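Local coordinates for FAA hydrolase family protein (Pseudomonas aeruginosa, PDB 6J5Y), which probably hydrolyses fumarylpyruvate, as a manganese-binding member of the fumarylacetoacetate hydrolase superfamily that can hold pyruvate in its active site, at residues A[81-86]-A[202-207]; A[85-90]-A[106-111]. One frame throughout, in Å; residues are numbered along the deposited sequence.

Both contacts start from strand 79-89 and share L85 and V86; their centres lie 14 Å apart. Contact 1 is the active-site end, where E82 and E84 of the strand meet the loop 202-207 around manganese and pyruvate. Contact 2 carries the same strand away from the metal and pairs it with strand 105-116, which also supplies the third protein ligand, D113. The two meet at G111: its O lies 2.8 Å from E84 N, a probable hydrogen bond, and 3.3 Å from I83 CD1, a packing contact. G111 CA lies about 9 Å from the manganese; the pairing thus continues through E84, whose carboxylate binds the metal.

Contact 1: residues A[81-86]-A[202-207]; sequences YEIELV and GTPEGV. With MN (manganese (II) ion), chain C; PYR (pyruvic acid), chain B.
G202 N donates to E84 OE1 at 2.8 Å, from above the carboxylate plane, while E84 OE2 binds the manganese. E82 OE1 binds the manganese at 2.2 Å, and pyruvate chelates it through O and O3. Water 1 and D113 complete the six ligands. Each glutamate reaches the ion on an extended chain, with CG beside its backbone N (chi1 -63° in E82, -48° in E84). E84 OE1 also takes a bond from water 1, whereas E82 OE2 turns to R117 in a salt bridge. T203 lays CG2 3.7 Å from E82 CG, the two side chains crossing at about a right angle, and its N makes a weak bond to pyruvate O. In the second shell, T203 OG1 donates to I83 O at 2.7 Å, from 23° out of the carbonyl plane, and is itself held by Q169. Water 2 bridges G202 O and L85 N. At the far end, the Y81 hydroxyl donates to G206 O at 2.7 Å, in the carbonyl plane. Loop and strand thus form one wall of the pyruvate pocket, and G202 N and R117, by gripping the second carboxylate oxygens, probably help hold both glutamates in orientation for the metal.

Contact 2: residues A[85-90]-A[106-111]; sequences LVAAIG and WGYAVG
The Y108 ring meets L85 and A87 obliquely: L85 CD1 comes to 3.8 Å from Y108 CD2, and A87 CB to 4.3 Å from Y108 CE2. Y108 CG sits beside its own backbone N (chi1 -59°), which sets the ring beside the neighbouring strand on the sheet face that also carries V110, Y108 CB lying 3.6 Å from V86 O. V180 of helix 180-190 and L223 pack against both L85 and Y108, and the Y108 hydroxyl is hydrogen-bonded to H153. The other flat group, the W106 indole, extends out from the paired strands, CG anti to the backbone N (chi1 -166°); its CB is what touches, 3.6 Å from G90 CA. On the opposite face of the sheet V86, A88 and A109 pack on strand 140-147, and V86 CG2 reaches across to G111 CA at 3.8 Å. Between the faces runs an antiparallel ladder. V86 and A109 form a hydrogen-bonded pair, each N to the other's O at 2.9 Å, and A88 N donates to G107 O at 2.8 Å, straight at the hydrogen though the donor lies 35° above the G107 carbonyl plane. Next to it the register slips: W106 and G107 both face A88, a classic beta bulge, and A88 O receives only weak bonds from W106 N and G107 N. Three good backbone bonds thus set the register from V86 to A88, apolar side chains bury both faces, and the weak bonds at the bulge mark where the regular pairing ends, next to the W106-G90 contact.

Contact 1: residues A[81-86]-A[202-207]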
loop_
_atom_site.group_PDB
_atom_site.type_symbol
_atom_site.label_atom_id
_atom_site.label_comp_id
_atom_site.label_asym_id
_atom_site.label_seq_id
_atom_site.Cartn_x
_atom_site.Cartn_y
_atom_site.Cartn_z
ATOM N N TYR A 81 8.870 -5.229 5.461
ATOM C CA TYR A 81 7.694 -4.370 5.734
ATOM C C TYR A 81 7.904 -3.062 4.972
ATOM O O TYR A 81 9.079 -2.704 4.722
ATOM C CB TYR A 81 7.539 -4.087 7.227
ATOM C CG TYR A 81 8.745 -3.422 7.836
ATOM C CD1 TYR A 81 8.947 -2.056 7.712
ATOM C CD2 TYR A 81 9.717 -4.166 8.475
ATOM C CE1 TYR A 81 10.079 -1.446 8.223
ATOM C CE2 TYR A 81 10.834 -3.559 9.032
ATOM C CZ TYR A 81 11.018 -2.196 8.904
ATOM O OH TYR A 81 12.131 -1.597 9.426
ATOM N N GLU A 82 6.798 -2.422 4.584
ATOM C CA GLU A 82 6.758 -1.030 4.057
ATOM C C GLU A 82 5.412 -0.401 4.427
ATOM O O GLU A 82 4.406 -0.824 3.794
ATOM C CB GLU A 82 6.844 -1.028 2.528
ATOM C CG GLU A 82 8.119 -1.591 1.923
ATOM C CD GLU A 82 8.252 -1.353 0.423
ATOM O OE1 GLU A 82 7.319 -0.816 -0.169
ATOM O OE2 GLU A 82 9.270 -1.743 -0.158
ATOM N N ILE A 83 5.353 0.562 5.370
ATOM C CA ILE A 83 4.060 1.218 5.745
ATOM C C ILE A 83 3.694 2.219 4.643
ATOM O O ILE A 83 4.618 2.867 4.099
ATOM C CB ILE A 83 4.122 1.855 7.148
ATOM C CG1 ILE A 83 2.729 2.102 7.718
ATOM C CG2 ILE A 83 4.958 3.117 7.164
ATOM C CD1 ILE A 83 1.912 0.844 7.904
ATOM N N GLU A 84 2.406 2.333 4.293
ATOM C CA GLU A 84 1.977 3.203 3.165
ATOM C C GLU A 84 0.558 3.723 3.427
ATOM O O GLU A 84 -0.283 2.938 3.945
ATOM C CB GLU A 84 2.032 2.443 1.830
ATOM C CG GLU A 84 3.322 1.686 1.581
ATOM C CD GLU A 84 3.728 1.479 0.126
ATOM O OE1 GLU A 84 2.974 1.917 -0.802
ATOM O OE2 GLU A 84 4.814 0.896 -0.083
ATOM N N LEU A 85 0.323 4.992 3.083
ATOM C CA LEU A 85 -1.042 5.541 2.884
ATOM C C LEU A 85 -1.656 4.908 1.632
ATOM O O LEU A 85 -1.029 4.957 0.552
ATOM C CB LEU A 85 -1.002 7.065 2.773
ATOM C CG LEU A 85 -2.328 7.747 2.429
ATOM C CD1 LEU A 85 -3.291 7.705 3.595
ATOM C CD2 LEU A 85 -2.086 9.178 1.992
ATOM N N VAL A 86 -2.853 4.354 1.804
ATOM C CA VAL A 86 -3.663 3.788 0.710
ATOM C C VAL A 86 -4.821 4.733 0.489
ATOM O O VAL A 86 -5.536 5.080 1.471
ATOM C CB VAL A 86 -4.150 2.349 0.973
ATOM C CG1 VAL A 86 -4.873 1.801 -0.246
ATOM C CG2 VAL A 86 -3.015 1.414 1.368
ATOM N N GLY A 202 3.344 4.571 -1.593
ATOM C CA GLY A 202 4.798 4.392 -1.389
ATOM C C GLY A 202 5.181 4.465 0.077
ATOM O O GLY A 202 4.343 4.882 0.919
ATOM N N THR A 203 6.425 4.124 0.390
ATOM C CA THR A 203 6.884 3.972 1.789
ATOM C C THR A 203 8.016 4.948 2.109
ATOM O O THR A 203 8.915 5.185 1.300
ATOM C CB THR A 203 7.249 2.515 2.068
ATOM O OG1 THR A 203 7.226 2.354 3.487
ATOM C CG2 THR A 203 8.575 2.100 1.453
ATOM N N PRO A 204 7.979 5.552 3.319
ATOM C CA PRO A 204 9.051 6.431 3.769
ATOM C C PRO A 204 10.289 5.586 4.085
ATOM O O PRO A 204 10.269 4.382 3.886
ATOM C CB PRO A 204 8.460 7.165 4.985
ATOM C CG PRO A 204 7.332 6.273 5.487
ATOM C CD PRO A 204 6.920 5.388 4.330
ATOM N N GLU A 205 11.371 6.246 4.490
ATOM C CA GLU A 205 12.669 5.600 4.800
ATOM C C GLU A 205 12.479 4.683 6.020
ATOM O O GLU A 205 11.513 4.869 6.735
ATOM C CB GLU A 205 13.745 6.676 5.022
ATOM C CG GLU A 205 13.587 7.491 6.299
ATOM C CD GLU A 205 12.560 8.618 6.299
ATOM O OE1 GLU A 205 11.778 8.719 5.321
ATOM O OE2 GLU A 205 12.542 9.408 7.277
ATOM N N GLY A 206 13.386 3.738 6.248
ATOM C CA GLY A 206 13.397 2.892 7.451
ATOM C C GLY A 206 12.840 1.505 7.205
ATOM O O GLY A 206 12.583 0.810 8.186
ATOM N N VAL A 207 12.631 1.128 5.945
ATOM C CA VAL A 207 12.209 -0.252 5.561
ATOM C C VAL A 207 13.283 -1.238 6.025
ATOM O O VAL A 207 14.465 -0.880 6.059
ATOM C CB VAL A 207 11.973 -0.408 4.050
ATOM C CG1 VAL A 207 10.978 0.608 3.512
ATOM C CG2 VAL A 207 13.282 -0.348 3.277
HETATM MN MN MN C . 5.933 0.166 -1.516
HETATM C C PYR B . 8.223 1.783 -2.457
HETATM O O PYR B . 7.215 1.865 -1.724
HETATM O OXT PYR B . 9.064 2.710 -2.535
HETATM C CA PYR B . 8.328 0.703 -3.188
HETATM O O3 PYR B . 7.403 -0.118 -3.135
HETATM C CB PYR B . 9.465 0.392 -4.117
HETATM O O HOH W 1 4.514 0.967 -2.941
HETATM O O HOH W 2 2.406 6.601 1.680
#

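Contact 2: residues A[85-90]-A[106-111]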
loop_
_atom_site.group_PDB
_atom_site.type_symbol
_atom_site.label_atom_id
_atom_site.label_comp_id
_atom_site.label_asym_id
_atom_site.label_seq_id
_atom_site.Cartn_x
_atom_site.Cartn_y
_atom_site.Cartn_z
ATOM N N LEU A 85 0.323 4.992 3.083
ATOM C CA LEU A 85 -1.042 5.541 2.884
ATOM C C LEU A 85 -1.656 4.908 1.632
ATOM O O LEU A 85 -1.029 4.957 0.552
ATOM C CB LEU A 85 -1.002 7.065 2.773
ATOM C CG LEU A 85 -2.328 7.747 2.429
ATOM C CD1 LEU A 85 -3.291 7.705 3.595
ATOM C CD2 LEU A 85 -2.086 9.178 1.992
ATOM N N VAL A 86 -2.853 4.354 1.804
ATOM C CA VAL A 86 -3.663 3.788 0.710
ATOM C C VAL A 86 -4.821 4.733 0.489
ATOM O O VAL A 86 -5.536 5.080 1.471
ATOM C CB VAL A 86 -4.150 2.349 0.973
ATOM C CG1 VAL A 86 -4.873 1.801 -0.246
ATOM C CG2 VAL A 86 -3.015 1.414 1.368
ATOM N N ALA A 87 -4.992 5.110 -0.768
ATOM C CA ALA A 87 -6.148 5.856 -1.293
ATOM C C ALA A 87 -7.045 4.880 -2.054
ATOM O O ALA A 87 -6.512 4.158 -2.935
ATOM C CB ALA A 87 -5.666 6.972 -2.173
ATOM N N ALA A 88 -8.351 4.902 -1.773
ATOM C CA ALA A 88 -9.361 4.081 -2.474
ATOM C C ALA A 88 -10.128 4.964 -3.473
ATOM O O ALA A 88 -10.620 6.048 -3.067
ATOM C CB ALA A 88 -10.289 3.433 -1.485
ATOM N N ILE A 89 -10.224 4.504 -4.724
ATOM C CA ILE A 89 -10.891 5.223 -5.849
ATOM C C ILE A 89 -12.399 4.992 -5.761
ATOM O O ILE A 89 -12.799 3.829 -5.756
ATOM C CB ILE A 89 -10.351 4.763 -7.214
ATOM C CG1 ILE A 89 -8.841 4.993 -7.354
ATOM C CG2 ILE A 89 -11.149 5.430 -8.345
ATOM C CD1 ILE A 89 -8.383 6.402 -7.065
ATOM N N GLY A 90 -13.187 6.070 -5.700
ATOM C CA GLY A 90 -14.657 6.007 -5.722
ATOM C C GLY A 90 -15.201 6.356 -7.089
ATOM O O GLY A 90 -16.271 5.880 -7.428
ATOM N N TRP A 106 -12.414 8.063 -2.713
ATOM C CA TRP A 106 -13.542 7.805 -1.787
ATOM C C TRP A 106 -13.062 7.737 -0.330
ATOM O O TRP A 106 -13.901 7.974 0.585
ATOM C CB TRP A 106 -14.245 6.505 -2.159
ATOM C CG TRP A 106 -15.564 6.402 -1.473
ATOM C CD1 TRP A 106 -16.739 6.937 -1.895
ATOM C CD2 TRP A 106 -15.838 5.756 -0.218
ATOM N NE1 TRP A 106 -17.733 6.661 -0.995
ATOM C CE2 TRP A 106 -17.208 5.949 0.050
ATOM C CE3 TRP A 106 -15.071 5.043 0.702
ATOM C CZ2 TRP A 106 -17.822 5.443 1.191
ATOM C CZ3 TRP A 106 -15.679 4.541 1.832
ATOM C CH2 TRP A 106 -17.040 4.731 2.065
ATOM N N GLY A 107 -11.819 7.321 -0.087
ATOM C CA GLY A 107 -11.362 7.036 1.288
ATOM C C GLY A 107 -9.898 6.662 1.364
ATOM O O GLY A 107 -9.236 6.606 0.293
ATOM N N TYR A 108 -9.409 6.439 2.587
ATOM C CA TYR A 108 -7.975 6.229 2.923
ATOM C C TYR A 108 -7.865 5.116 3.971
ATOM O O TYR A 108 -8.829 4.869 4.727
ATOM C CB TYR A 108 -7.333 7.536 3.403
ATOM C CG TYR A 108 -7.373 8.679 2.426
ATOM C CD1 TYR A 108 -8.492 9.494 2.332
ATOM C CD2 TYR A 108 -6.284 8.987 1.615
ATOM C CE1 TYR A 108 -8.551 10.556 1.451
ATOM C CE2 TYR A 108 -6.337 10.046 0.718
ATOM C CZ TYR A 108 -7.466 10.844 0.640
ATOM O OH TYR A 108 -7.566 11.880 -0.266
ATOM N N ALA A 109 -6.762 4.358 3.945
ATOM C CA ALA A 109 -6.484 3.297 4.935
ATOM C C ALA A 109 -4.969 3.177 5.137
ATOM O O ALA A 109 -4.209 3.709 4.325
ATOM C CB ALA A 109 -7.118 2.012 4.474
ATOM N N VAL A 110 -4.557 2.549 6.229
ATOM C CA VAL A 110 -3.143 2.167 6.491
ATOM C C VAL A 110 -2.860 0.859 5.746
ATOM O O VAL A 110 -3.655 -0.065 5.902
ATOM C CB VAL A 110 -2.894 1.980 7.997
ATOM C CG1 VAL A 110 -1.414 1.751 8.277
ATOM C CG2 VAL A 110 -3.461 3.141 8.801
ATOM N N GLY A 111 -1.756 0.779 5.000
ATOM C CA GLY A 111 -1.379 -0.443 4.286
ATOM C C GLY A 111 0.070 -0.820 4.495
ATOM O O GLY A 111 0.866 0.045 4.857
#